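Biphenyl 2,3-Dioxygenase Beta Subunit (Sphingobium yanoikuyae, PDB 2GBW) forms the beta subunit of a bacterial ring-hydroxylating dioxygenase, the family of enzymes that generally add oxygen to aromatic rings such as biphenyl. Local coordinates at residues 18-23 and 140-145; 38-43 and 151-156; 82-87 and 169-174; 90-95 and 126-131. All blocks are in the same frame, centred on the assembly; numbering follows the deposited sequence.

Contact 1: 18-23 and 140-145; sequences AHYRAE and REDKLR
Helix 10-28 packs across strand 132-147 of the large curved sheet, and here Tyr20 of the helix meets Arg140 and Asp142 of the strand. The Arg140 guanidinium lies flat on one face of the Tyr20 ring, with the two planes at 28°. Its CZ sits 3.9 Å from the Tyr20 ring centroid, a cation-pi stack, and NH2 is poised over the middle of the ring, 3.4 Å from Tyr20 CD2. Asp142 comes instead to the ring's edge, where Tyr20 OH donates a very short hydrogen bond of 2.5 Å to Asp142 OD2. A water adds a second bond to the same hydroxyl, so both face and rim of the phenol are held. Glu23, one turn further along the helix, stretches its chain out with CG opposite the backbone N (chi1 -179°) and brings OE1 to 3.3 Å from Arg140 NH1, a salt bridge. A further water, in the guanidinium plane, takes a bond from Arg140 NH2 and gives one of 2.7 Å to Glu23 OE1 and another to Tyr20 O. These groups have further partners: Arg140 NH1 pairs with the C-terminal carboxylate of Cys174, Asp142 OD1 with Arg156, and Glu23 OE2 pairs with Arg156 and accepts a hydrogen bond from Trp35. Leu144 CD2 comes to 4.4 Å from Tyr20 OH. His19, a zinc ligand in a structure of this protein, is the residue just before Tyr20. The whole is a buried salt-bridge network where a helix covers the sheet, as in the NTF2-like fold of these beta subunits.

Contact 2: 38-43 and 151-156; sequences GMVAED and FKVFRR
Val40 and Val153 form a parallel beta bridge, and two backbone bonds fasten it: Val153 N donates to Met39 O over 2.9 Å, and Ala41 N donates to Val153 O, also over 2.9 Å. Both are nearly straight, at 162° and 167°. Met39 O also takes a CA-H contact from Lys152 CA at 3.3 Å. The Val40 and Val153 side chains point the same way, touching through Val40 CG2 and Val153 CG1. Ala41 CB rests against Phe154 CB at 3.8 Å. The Lys152 chain, extended beyond CG, runs alongside the backbone of 38-40 until CE comes 3.5 Å from Gly38 O; its NZ is then bonded to Gln37 O. Where both segments begin, a water donates to Gly38 O and to Phe151 O.

Further out, Phe154 and Arg155 together face Lys143, a classic beta bulge, and Arg155, bent at chi2 (-76°), curls back so that NH1 donates to Phe154 O over 2.8 Å. Its charge also faces Asp43 OD2 in a long salt bridge, while a second water joins Asp43 OD2 to Arg155 NH2. Asp43 OD2 lies 3.6 Å from Phe154 CB, its carboxylate plane nearly parallel to that of the ring. The stronger partner of Asp43 is Arg145, whose charge also lies against the Phe154 ring, and the Phe154 backbone bonds to His45, a zinc ligand in a structure of this protein. Backbone bonds thus fix the register of the buried middle, while the charged groups at the rim probably share their charge among several partners.

Contact 3: 82-87 and 169-174; sequences VERLYS and NLYFFC
Tyr171 and Phe173 are the residues of the C-terminal tail that lie against the end of helix 75-84, and the turns of the tail set their direction. Asn169 begins this with an Asx turn: its OD1 accepts from Tyr171 N over 2.9 Å, and Arg126 supplies the same oxygen with a second donor. Tyr171, the centre of an inverse gamma turn, follows with one ring face turned to Arg84. The Arg84 chain is stretched from CG to NE and swings out of line only at chi4 (-95°), which places CZ 4.1 Å from the Tyr171 ring centroid, almost on the ring normal. This is a tilted cation-pi contact, since guanidinium and ring planes stand 52° apart; NH1 comes closest, over the ring centre, 3.2 Å from Tyr171 CD1. Nearer the backbone, Arg84 CD passes 3.5 Å from Tyr171 OH, and that hydroxyl is bonded to Arg81 O. Leu85 CG touches Tyr171 CE1 at 4.1 Å. Two residues on, Phe173 receives Val82 CG2 against its CZ at 3.5 Å, the two side chains crossing at about a right angle, and Leu85 CD1 against its CE2 at 4.2 Å. Leu85 thus touches both rings. Trp35 meets the Phe173 ring as well, and Cys174 ends the chain with a carboxylate paired to Arg140 and Arg156. Outside this contact Arg84 pairs with an acidic side chain of another protein, so its charge is probably shared between that acid and the pi face of Tyr171, while the contacts beside it are apolar.

Contact 4: 90-95 and 126-131; sequences VWMEDP and RNRRQT
Arg129, just past the end of strand 115-128, spreads its guanidinium among backbone carbonyls of loop 90-95. Its chain can be followed outward from CB: CG lies over one face of the neighbouring Arg128 guanidinium, and there the chain bends (chi2 -58°), sending CD and NE on towards the loop. NE pairs with an acidic side chain of another protein in the assembly. Beyond CZ the two nitrogens part. NH1 donates to Asp94 O over 2.9 Å in a nearly straight bond (172°); the oxygen lies in the guanidinium plane, although the donor stands well above the carbonyl plane. Pro95, joined by a cis peptide bond, brings its CD to 3.7 Å from the same NH1. NH2 gives Trp91 O a longer, less straight hydrogen bond of 3.3 Å, and on the other face of that carbonyl plane Asp94 N also donates to it, closing the short 3-10 turn. Arg128 works beside it: its NH2 donates to Met92 O over 3.0 Å, using a lone pair of that oxygen, in its carbonyl plane. Met92 CE, 3.7 Å from Arg128 CZ, covers the middle of one guanidinium face and Arg129 CG the rim of the other, and the in-plane carbonyl fixes its rotation. Its NH1 pairs with Glu132 and its NH2 also with an acid of the other protein. Loop 90-95, which leads from helix 75-84 to strand 98-112, is thereby tied to the end of strand 115-128 and the turn into strand 132-147, at the surface where the second subunit, another copy of this protein, adds Thr56 to Asp94 and Gln53 to Arg129 O.

Contacts 1, 2 and 3 are buried; contact 4 lies at the surface, touching the second subunit and other proteins, though contacts 1 and 3 also reach other chains. Contacts 1 and 2, centres about 9 Å apart, share neighbouring strands 132-147 and 150-160: contact 1 sets a helix on the sheet through charges and an aromatic face, contact 2 joins a short parallel bridge to strand 150-160 through backbone bonds. Contact 3 packs a tail against a helix end with rings, apolar groups and one arginine over a ring face, yet its carboxylate reaches arginines of contacts 1 and 2. Contact 4 touches it chiefly through Arg126. Contacts 3 and 4 both send arginines to another protein.

Contact 1: 18-23 and 140-145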
# COMPACT_ATOMS: atom_id res chain seq x y z
N ALA B 18 -24.65 11.91 -22.02
CA ALA B 18 -24.12 11.44 -23.28
C ALA B 18 -22.91 12.30 -23.75
O ALA B 18 -21.92 11.76 -24.21
CB ALA B 18 -25.23 11.42 -24.33
N HIS B 19 -23.01 13.62 -23.59
CA HIS B 19 -21.89 14.53 -23.80
C HIS B 19 -20.66 14.17 -22.93
O HIS B 19 -19.56 14.07 -23.46
CB HIS B 19 -22.31 15.98 -23.48
CG HIS B 19 -21.18 16.96 -23.48
ND1 HIS B 19 -20.74 17.59 -24.63
CD2 HIS B 19 -20.35 17.36 -22.48
CE1 HIS B 19 -19.70 18.35 -24.32
NE2 HIS B 19 -19.46 18.25 -23.03
N TYR B 20 -20.88 13.99 -21.64
CA TYR B 20 -19.81 13.60 -20.73
C TYR B 20 -19.20 12.23 -21.08
O TYR B 20 -17.99 12.07 -21.00
CB TYR B 20 -20.30 13.61 -19.28
CG TYR B 20 -20.30 14.97 -18.60
CD1 TYR B 20 -19.61 16.05 -19.13
CD2 TYR B 20 -20.99 15.16 -17.42
CE1 TYR B 20 -19.61 17.28 -18.49
CE2 TYR B 20 -20.99 16.38 -16.78
CZ TYR B 20 -20.30 17.44 -17.32
OH TYR B 20 -20.31 18.65 -16.68
N ARG B 21 -20.03 11.26 -21.47
CA ARG B 21 -19.51 9.92 -21.88
C ARG B 21 -18.63 10.04 -23.11
O ARG B 21 -17.57 9.42 -23.18
CB ARG B 21 -20.68 8.95 -22.10
CG ARG B 21 -21.31 8.45 -20.81
CD ARG B 21 -22.35 7.31 -21.07
NE ARG B 21 -23.51 7.69 -21.84
CZ ARG B 21 -24.70 8.00 -21.33
NH1 ARG B 21 -24.90 8.01 -20.03
NH2 ARG B 21 -25.72 8.31 -22.13
N ALA B 22 -19.03 10.91 -24.06
CA ALA B 22 -18.23 11.12 -25.28
C ALA B 22 -16.91 11.81 -24.96
O ALA B 22 -15.87 11.47 -25.57
CB ALA B 22 -19.07 11.87 -26.40
N GLU B 23 -16.98 12.74 -24.03
CA GLU B 23 -15.80 13.43 -23.53
C GLU B 23 -14.79 12.45 -22.95
O GLU B 23 -13.64 12.42 -23.35
CB GLU B 23 -16.21 14.46 -22.48
CG GLU B 23 -15.07 15.26 -21.91
CD GLU B 23 -15.54 16.47 -21.14
OE1 GLU B 23 -16.31 16.29 -20.18
OE2 GLU B 23 -15.16 17.59 -21.49
N ARG B 140 -16.33 18.04 -9.94
CA ARG B 140 -16.26 18.88 -11.09
C ARG B 140 -17.50 19.80 -11.06
O ARG B 140 -18.62 19.35 -10.82
CB ARG B 140 -16.24 18.03 -12.36
CG ARG B 140 -16.28 18.88 -13.62
CD ARG B 140 -15.93 18.09 -14.86
NE ARG B 140 -16.93 17.06 -15.14
CZ ARG B 140 -16.84 16.17 -16.12
NH1 ARG B 140 -15.83 16.19 -16.95
NH2 ARG B 140 -17.82 15.27 -16.29
N GLU B 141 -17.27 21.08 -11.30
CA GLU B 141 -18.33 22.08 -11.35
C GLU B 141 -18.16 22.77 -12.71
O GLU B 141 -17.19 23.50 -12.90
CB GLU B 141 -18.23 23.06 -10.17
CG GLU B 141 -18.38 22.38 -8.82
CD GLU B 141 -18.10 23.26 -7.61
OE1 GLU B 141 -17.73 24.46 -7.74
OE2 GLU B 141 -18.27 22.72 -6.48
N ASP B 142 -19.08 22.49 -13.65
CA ASP B 142 -19.07 23.06 -15.03
C ASP B 142 -20.18 24.06 -15.22
O ASP B 142 -21.26 23.91 -14.63
CB ASP B 142 -19.27 21.97 -16.10
CG ASP B 142 -18.07 21.05 -16.32
OD1 ASP B 142 -16.93 21.37 -15.89
OD2 ASP B 142 -18.28 19.99 -16.99
N LYS B 143 -19.95 25.03 -16.10
CA LYS B 143 -20.98 25.77 -16.81
C LYS B 143 -20.86 25.32 -18.25
O LYS B 143 -19.77 25.42 -18.85
CB LYS B 143 -20.76 27.26 -16.76
CG LYS B 143 -20.70 27.89 -15.35
CD LYS B 143 -21.40 29.26 -15.33
CE LYS B 143 -22.94 29.13 -15.37
NZ LYS B 143 -23.69 30.29 -15.98
N LEU B 144 -21.95 24.81 -18.80
CA LEU B 144 -22.02 24.40 -20.20
C LEU B 144 -23.00 25.27 -20.95
O LEU B 144 -23.95 25.81 -20.36
CB LEU B 144 -22.55 22.98 -20.31
CG LEU B 144 -21.88 21.83 -19.55
CD1 LEU B 144 -22.64 20.58 -19.92
CD2 LEU B 144 -20.41 21.63 -19.89
N ARG B 145 -22.79 25.42 -22.25
CA ARG B 145 -23.86 25.94 -23.10
C ARG B 145 -24.09 25.02 -24.27
O ARG B 145 -23.22 24.26 -24.69
CB ARG B 145 -23.56 27.34 -23.61
CG ARG B 145 -22.28 27.41 -24.43
CD ARG B 145 -22.18 28.75 -25.18
NE ARG B 145 -21.74 29.80 -24.27
CZ ARG B 145 -20.47 30.15 -24.03
NH1 ARG B 145 -19.45 29.54 -24.64
NH2 ARG B 145 -20.22 31.11 -23.16
O HOH W 1 -19.79 18.41 -13.94
O HOH W 2 -16.81 13.99 -18.96

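Contact 2: 38-43 and 151-156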
# COMPACT_ATOMS: atom_id res chain seq x y z
N GLY B 38 -14.48 20.49 -30.51
CA GLY B 38 -15.87 20.16 -30.40
C GLY B 38 -16.53 20.20 -29.03
O GLY B 38 -17.77 20.25 -28.98
N MET B 39 -15.76 20.15 -27.94
CA MET B 39 -16.35 20.08 -26.61
C MET B 39 -15.99 21.25 -25.68
O MET B 39 -16.58 21.39 -24.62
CB MET B 39 -16.04 18.73 -25.95
CG MET B 39 -16.42 17.54 -26.84
SD MET B 39 -16.30 15.86 -26.14
CE MET B 39 -14.59 15.38 -26.36
N VAL B 40 -15.06 22.10 -26.09
CA VAL B 40 -14.58 23.20 -25.24
C VAL B 40 -14.77 24.52 -25.95
O VAL B 40 -14.40 24.66 -27.11
CB VAL B 40 -13.07 23.02 -24.88
CG1 VAL B 40 -12.55 24.21 -24.01
CG2 VAL B 40 -12.82 21.68 -24.17
N ALA B 41 -15.41 25.46 -25.26
CA ALA B 41 -15.72 26.77 -25.81
C ALA B 41 -14.48 27.64 -25.79
O ALA B 41 -13.60 27.46 -24.96
CB ALA B 41 -16.81 27.43 -24.96
N GLU B 42 -14.41 28.60 -26.71
CA GLU B 42 -13.23 29.46 -26.80
C GLU B 42 -13.06 30.43 -25.62
O GLU B 42 -11.99 30.94 -25.41
CB GLU B 42 -13.27 30.22 -28.13
CG GLU B 42 -12.95 29.31 -29.33
CD GLU B 42 -12.38 30.08 -30.52
OE1 GLU B 42 -13.11 30.92 -31.12
OE2 GLU B 42 -11.18 29.83 -30.84
N ASP B 43 -14.12 30.67 -24.85
CA ASP B 43 -14.03 31.52 -23.66
C ASP B 43 -13.84 30.73 -22.37
O ASP B 43 -14.11 31.22 -21.27
CB ASP B 43 -15.28 32.41 -23.55
CG ASP B 43 -16.58 31.62 -23.52
OD1 ASP B 43 -16.78 30.76 -24.42
OD2 ASP B 43 -17.45 31.94 -22.64
N PHE B 151 -23.09 20.24 -26.59
CA PHE B 151 -22.71 21.24 -25.60
C PHE B 151 -21.24 21.55 -25.75
O PHE B 151 -20.51 20.74 -26.29
CB PHE B 151 -22.91 20.67 -24.18
CG PHE B 151 -24.31 20.25 -23.91
CD1 PHE B 151 -24.73 18.97 -24.24
CD2 PHE B 151 -25.24 21.16 -23.42
CE1 PHE B 151 -26.04 18.58 -24.03
CE2 PHE B 151 -26.57 20.80 -23.25
CZ PHE B 151 -26.96 19.49 -23.52
N LYS B 152 -20.83 22.73 -25.26
CA LYS B 152 -19.44 23.01 -24.96
C LYS B 152 -19.27 23.55 -23.56
O LYS B 152 -20.10 24.28 -23.08
CB LYS B 152 -18.87 23.99 -25.98
CG LYS B 152 -18.75 23.38 -27.39
CD LYS B 152 -18.03 24.32 -28.36
CE LYS B 152 -17.88 23.67 -29.73
NZ LYS B 152 -17.29 24.59 -30.74
N VAL B 153 -18.15 23.21 -22.91
CA VAL B 153 -17.91 23.75 -21.58
C VAL B 153 -17.22 25.12 -21.72
O VAL B 153 -16.30 25.28 -22.55
CB VAL B 153 -17.13 22.75 -20.70
CG1 VAL B 153 -15.73 22.41 -21.31
CG2 VAL B 153 -16.93 23.26 -19.24
N PHE B 154 -17.68 26.10 -20.95
CA PHE B 154 -17.04 27.40 -20.92
C PHE B 154 -16.53 27.74 -19.53
O PHE B 154 -15.74 28.66 -19.38
CB PHE B 154 -17.91 28.52 -21.54
CG PHE B 154 -19.17 28.89 -20.76
CD1 PHE B 154 -20.34 28.18 -20.93
CD2 PHE B 154 -19.17 29.95 -19.84
CE1 PHE B 154 -21.50 28.49 -20.23
CE2 PHE B 154 -20.37 30.28 -19.12
CZ PHE B 154 -21.50 29.53 -19.32
N ARG B 155 -16.89 26.96 -18.51
CA ARG B 155 -16.20 27.10 -17.21
C ARG B 155 -16.08 25.73 -16.61
O ARG B 155 -17.05 24.98 -16.65
CB ARG B 155 -17.01 27.98 -16.25
CG ARG B 155 -17.21 29.45 -16.69
CD ARG B 155 -15.90 30.17 -16.45
NE ARG B 155 -15.92 31.61 -16.70
CZ ARG B 155 -15.94 32.19 -17.90
NH1 ARG B 155 -15.96 31.46 -19.01
NH2 ARG B 155 -15.98 33.52 -17.97
N ARG B 156 -14.89 25.37 -16.15
CA ARG B 156 -14.66 24.06 -15.52
C ARG B 156 -13.83 24.28 -14.30
O ARG B 156 -12.70 24.77 -14.38
CB ARG B 156 -14.00 23.08 -16.47
CG ARG B 156 -13.56 21.72 -15.82
CD ARG B 156 -13.49 20.65 -16.88
NE ARG B 156 -14.78 20.23 -17.36
CZ ARG B 156 -14.97 19.49 -18.45
NH1 ARG B 156 -13.91 19.09 -19.17
NH2 ARG B 156 -16.21 19.16 -18.83
O HOH W 3 -20.11 19.32 -28.27
O HOH W 4 -17.09 33.78 -20.83

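Contact 3: 82-87 and 169-174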
# COMPACT_ATOMS: atom_id res chain seq x y z
N VAL B 82 -2.56 20.60 -24.61
CA VAL B 82 -2.96 19.49 -25.50
C VAL B 82 -1.85 19.02 -26.45
O VAL B 82 -1.64 17.83 -26.63
CB VAL B 82 -4.28 19.81 -26.24
CG1 VAL B 82 -4.40 19.03 -27.55
CG2 VAL B 82 -5.46 19.56 -25.25
N GLU B 83 -1.09 19.95 -27.02
CA GLU B 83 0.02 19.58 -27.93
C GLU B 83 1.20 18.84 -27.29
O GLU B 83 1.79 17.97 -27.93
CB GLU B 83 0.51 20.79 -28.69
CG GLU B 83 -0.59 21.46 -29.53
CD GLU B 83 -1.24 20.52 -30.58
OE1 GLU B 83 -0.63 19.48 -30.94
OE2 GLU B 83 -2.37 20.83 -31.06
N ARG B 84 1.53 19.12 -26.04
CA ARG B 84 2.56 18.33 -25.36
C ARG B 84 2.31 16.85 -25.63
O ARG B 84 3.26 16.07 -25.80
CB ARG B 84 2.54 18.56 -23.85
CG ARG B 84 3.60 17.74 -23.07
CD ARG B 84 3.55 18.01 -21.58
NE ARG B 84 4.39 17.05 -20.85
CZ ARG B 84 3.96 15.91 -20.28
NH1 ARG B 84 2.69 15.57 -20.30
NH2 ARG B 84 4.83 15.10 -19.67
N LEU B 85 1.04 16.45 -25.73
CA LEU B 85 0.76 15.05 -25.98
C LEU B 85 0.79 14.71 -27.50
O LEU B 85 0.57 13.55 -27.85
CB LEU B 85 -0.54 14.64 -25.30
CG LEU B 85 -0.67 15.01 -23.81
CD1 LEU B 85 -2.14 15.15 -23.42
CD2 LEU B 85 0.06 14.00 -22.90
N TYR B 86 1.09 15.70 -28.36
CA TYR B 86 1.18 15.55 -29.83
C TYR B 86 2.53 15.98 -30.39
O TYR B 86 3.29 15.19 -30.96
CB TYR B 86 0.18 16.44 -30.56
CG TYR B 86 -1.21 15.98 -30.49
CD1 TYR B 86 -2.00 16.29 -29.40
CD2 TYR B 86 -1.77 15.23 -31.52
CE1 TYR B 86 -3.27 15.90 -29.33
CE2 TYR B 86 -3.07 14.81 -31.44
CZ TYR B 86 -3.81 15.14 -30.33
OH TYR B 86 -5.10 14.74 -30.23
N SER B 87 2.81 17.28 -30.22
CA SER B 87 3.94 17.95 -30.85
C SER B 87 5.28 17.60 -30.17
O SER B 87 6.33 18.19 -30.48
CB SER B 87 3.69 19.47 -30.87
OG SER B 87 2.49 19.77 -31.60
N ASN B 169 2.30 13.08 -11.33
CA ASN B 169 1.78 14.30 -11.93
C ASN B 169 0.27 14.28 -11.99
O ASN B 169 -0.36 13.25 -11.66
CB ASN B 169 2.32 14.47 -13.34
CG ASN B 169 1.85 13.33 -14.32
OD1 ASN B 169 0.66 13.22 -14.69
ND2 ASN B 169 2.81 12.54 -14.76
N LEU B 170 -0.30 15.41 -12.38
CA LEU B 170 -1.74 15.55 -12.62
C LEU B 170 -1.97 15.98 -14.05
O LEU B 170 -2.92 16.77 -14.33
CB LEU B 170 -2.36 16.58 -11.63
CG LEU B 170 -2.53 16.17 -10.18
CD1 LEU B 170 -2.82 17.38 -9.24
CD2 LEU B 170 -3.67 15.17 -10.03
N TYR B 171 -1.15 15.42 -14.95
CA TYR B 171 -1.19 15.71 -16.38
C TYR B 171 -2.24 14.82 -17.07
O TYR B 171 -1.91 13.96 -17.92
CB TYR B 171 0.21 15.62 -17.07
CG TYR B 171 0.32 16.62 -18.19
CD1 TYR B 171 -0.31 16.41 -19.42
CD2 TYR B 171 0.91 17.85 -17.99
CE1 TYR B 171 -0.26 17.36 -20.44
CE2 TYR B 171 1.00 18.79 -19.00
CZ TYR B 171 0.36 18.57 -20.22
OH TYR B 171 0.42 19.51 -21.24
N PHE B 172 -3.50 15.10 -16.73
CA PHE B 172 -4.67 14.54 -17.44
C PHE B 172 -5.78 15.54 -17.36
O PHE B 172 -5.83 16.35 -16.46
CB PHE B 172 -5.08 13.21 -16.85
CG PHE B 172 -5.38 13.25 -15.40
CD1 PHE B 172 -6.65 13.60 -14.95
CD2 PHE B 172 -4.37 12.96 -14.47
CE1 PHE B 172 -6.93 13.63 -13.59
CE2 PHE B 172 -4.62 12.98 -13.11
CZ PHE B 172 -5.86 13.31 -12.65
N PHE B 173 -6.68 15.49 -18.33
CA PHE B 173 -7.83 16.38 -18.33
C PHE B 173 -9.04 15.76 -17.66
O PHE B 173 -9.19 14.55 -17.61
CB PHE B 173 -8.19 16.79 -19.75
CG PHE B 173 -7.10 17.49 -20.48
CD1 PHE B 173 -6.74 18.77 -20.16
CD2 PHE B 173 -6.43 16.86 -21.51
CE1 PHE B 173 -5.73 19.42 -20.83
CE2 PHE B 173 -5.42 17.51 -22.18
CZ PHE B 173 -5.08 18.78 -21.84
N CYS B 174 -9.92 16.62 -17.15
CA CYS B 174 -11.24 16.22 -16.68
C CYS B 174 -12.27 17.20 -17.22
O CYS B 174 -11.93 18.07 -18.00
CB CYS B 174 -11.27 16.23 -15.15
SG CYS B 174 -10.09 15.15 -14.37
OXT CYS B 174 -13.30 17.24 -16.76

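Contact 4: 90-95 and 126-131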
# COMPACT_ATOMS: atom_id res chain seq x y z
N VAL B 90 7.52 12.73 -25.91
CA VAL B 90 7.65 12.76 -24.47
C VAL B 90 7.93 11.33 -24.01
O VAL B 90 7.07 10.47 -24.10
CB VAL B 90 6.33 13.29 -23.79
CG1 VAL B 90 6.34 12.98 -22.34
CG2 VAL B 90 6.21 14.81 -24.00
N TRP B 91 9.12 11.08 -23.49
CA TRP B 91 9.55 9.70 -23.32
C TRP B 91 8.80 8.95 -22.24
O TRP B 91 8.63 7.72 -22.33
CB TRP B 91 11.07 9.65 -23.10
CG TRP B 91 11.82 10.28 -24.26
CD1 TRP B 91 12.54 11.43 -24.24
CD2 TRP B 91 11.82 9.82 -25.62
NE1 TRP B 91 13.05 11.70 -25.50
CE2 TRP B 91 12.62 10.72 -26.36
CE3 TRP B 91 11.25 8.72 -26.27
CZ2 TRP B 91 12.86 10.56 -27.74
CZ3 TRP B 91 11.49 8.54 -27.64
CH2 TRP B 91 12.29 9.46 -28.36
N MET B 92 8.36 9.65 -21.19
CA MET B 92 7.48 9.01 -20.19
C MET B 92 6.19 8.47 -20.78
O MET B 92 5.63 7.54 -20.23
CB MET B 92 7.05 9.98 -19.08
CG MET B 92 7.95 9.98 -17.92
SD MET B 92 7.22 10.97 -16.60
CE MET B 92 5.86 9.94 -16.04
N GLU B 93 5.70 9.08 -21.87
CA GLU B 93 4.51 8.66 -22.57
C GLU B 93 4.81 7.85 -23.80
O GLU B 93 4.00 7.83 -24.74
CB GLU B 93 3.69 9.85 -22.99
CG GLU B 93 2.97 10.47 -21.87
CD GLU B 93 1.89 9.56 -21.34
OE1 GLU B 93 0.88 9.31 -22.06
OE2 GLU B 93 2.08 9.09 -20.21
N ASP B 94 5.95 7.17 -23.81
CA ASP B 94 6.23 6.23 -24.88
C ASP B 94 6.25 4.82 -24.27
O ASP B 94 7.25 4.43 -23.67
CB ASP B 94 7.52 6.60 -25.59
CG ASP B 94 7.80 5.73 -26.80
OD1 ASP B 94 6.88 5.01 -27.22
OD2 ASP B 94 8.96 5.74 -27.31
N PRO B 95 5.15 4.05 -24.43
CA PRO B 95 3.89 4.38 -25.10
C PRO B 95 2.97 5.13 -24.17
O PRO B 95 3.27 5.25 -23.01
CB PRO B 95 3.30 3.02 -25.42
CG PRO B 95 3.81 2.15 -24.25
CD PRO B 95 5.17 2.66 -23.95
N ARG B 126 -5.39 5.42 -13.27
CA ARG B 126 -4.26 5.50 -14.19
C ARG B 126 -3.30 4.34 -13.99
O ARG B 126 -2.99 3.97 -12.84
CB ARG B 126 -3.49 6.80 -14.00
CG ARG B 126 -4.33 8.10 -14.03
CD ARG B 126 -3.47 9.34 -13.70
NE ARG B 126 -2.64 9.79 -14.81
CZ ARG B 126 -1.69 10.73 -14.75
NH1 ARG B 126 -1.32 11.21 -13.57
NH2 ARG B 126 -1.04 11.11 -15.84
N ASN B 127 -2.82 3.76 -15.09
CA ASN B 127 -1.81 2.68 -15.07
C ASN B 127 -0.71 3.00 -16.04
O ASN B 127 -0.97 3.60 -17.10
CB ASN B 127 -2.47 1.36 -15.52
CG ASN B 127 -3.38 0.79 -14.49
OD1 ASN B 127 -4.56 1.19 -14.41
ND2 ASN B 127 -2.88 -0.15 -13.70
N ARG B 128 0.52 2.69 -15.66
CA ARG B 128 1.62 2.80 -16.59
C ARG B 128 2.70 1.80 -16.23
O ARG B 128 2.67 1.18 -15.14
CB ARG B 128 2.21 4.21 -16.61
CG ARG B 128 2.85 4.63 -15.29
CD ARG B 128 3.32 6.13 -15.34
NE ARG B 128 4.22 6.37 -16.48
CZ ARG B 128 5.53 6.25 -16.44
NH1 ARG B 128 6.14 5.89 -15.31
NH2 ARG B 128 6.23 6.46 -17.55
N ARG B 129 3.54 1.60 -17.22
CA ARG B 129 4.67 0.67 -17.14
C ARG B 129 4.15 -0.69 -16.64
O ARG B 129 3.20 -1.20 -17.23
CB ARG B 129 5.76 1.29 -16.31
CG ARG B 129 6.36 2.61 -16.92
CD ARG B 129 6.94 2.41 -18.32
NE ARG B 129 7.66 3.66 -18.74
CZ ARG B 129 7.77 4.09 -19.98
NH1 ARG B 129 7.23 3.40 -21.00
NH2 ARG B 129 8.38 5.25 -20.23
N GLN B 130 4.81 -1.29 -15.65
CA GLN B 130 4.50 -2.67 -15.34
C GLN B 130 3.48 -2.71 -14.22
O GLN B 130 2.45 -3.34 -14.35
CB GLN B 130 5.77 -3.47 -14.98
CG GLN B 130 6.74 -3.51 -16.14
CD GLN B 130 6.27 -4.40 -17.30
OE1 GLN B 130 5.92 -5.60 -17.08
NE2 GLN B 130 6.29 -3.86 -18.56
N THR B 131 3.81 -2.04 -13.11
CA THR B 131 3.03 -2.17 -11.85
C THR B 131 2.51 -0.82 -11.28
O THR B 131 1.97 -0.78 -10.13
CB THR B 131 3.83 -2.85 -10.75
OG1 THR B 131 5.02 -2.08 -10.49
CG2 THR B 131 4.20 -4.36 -11.12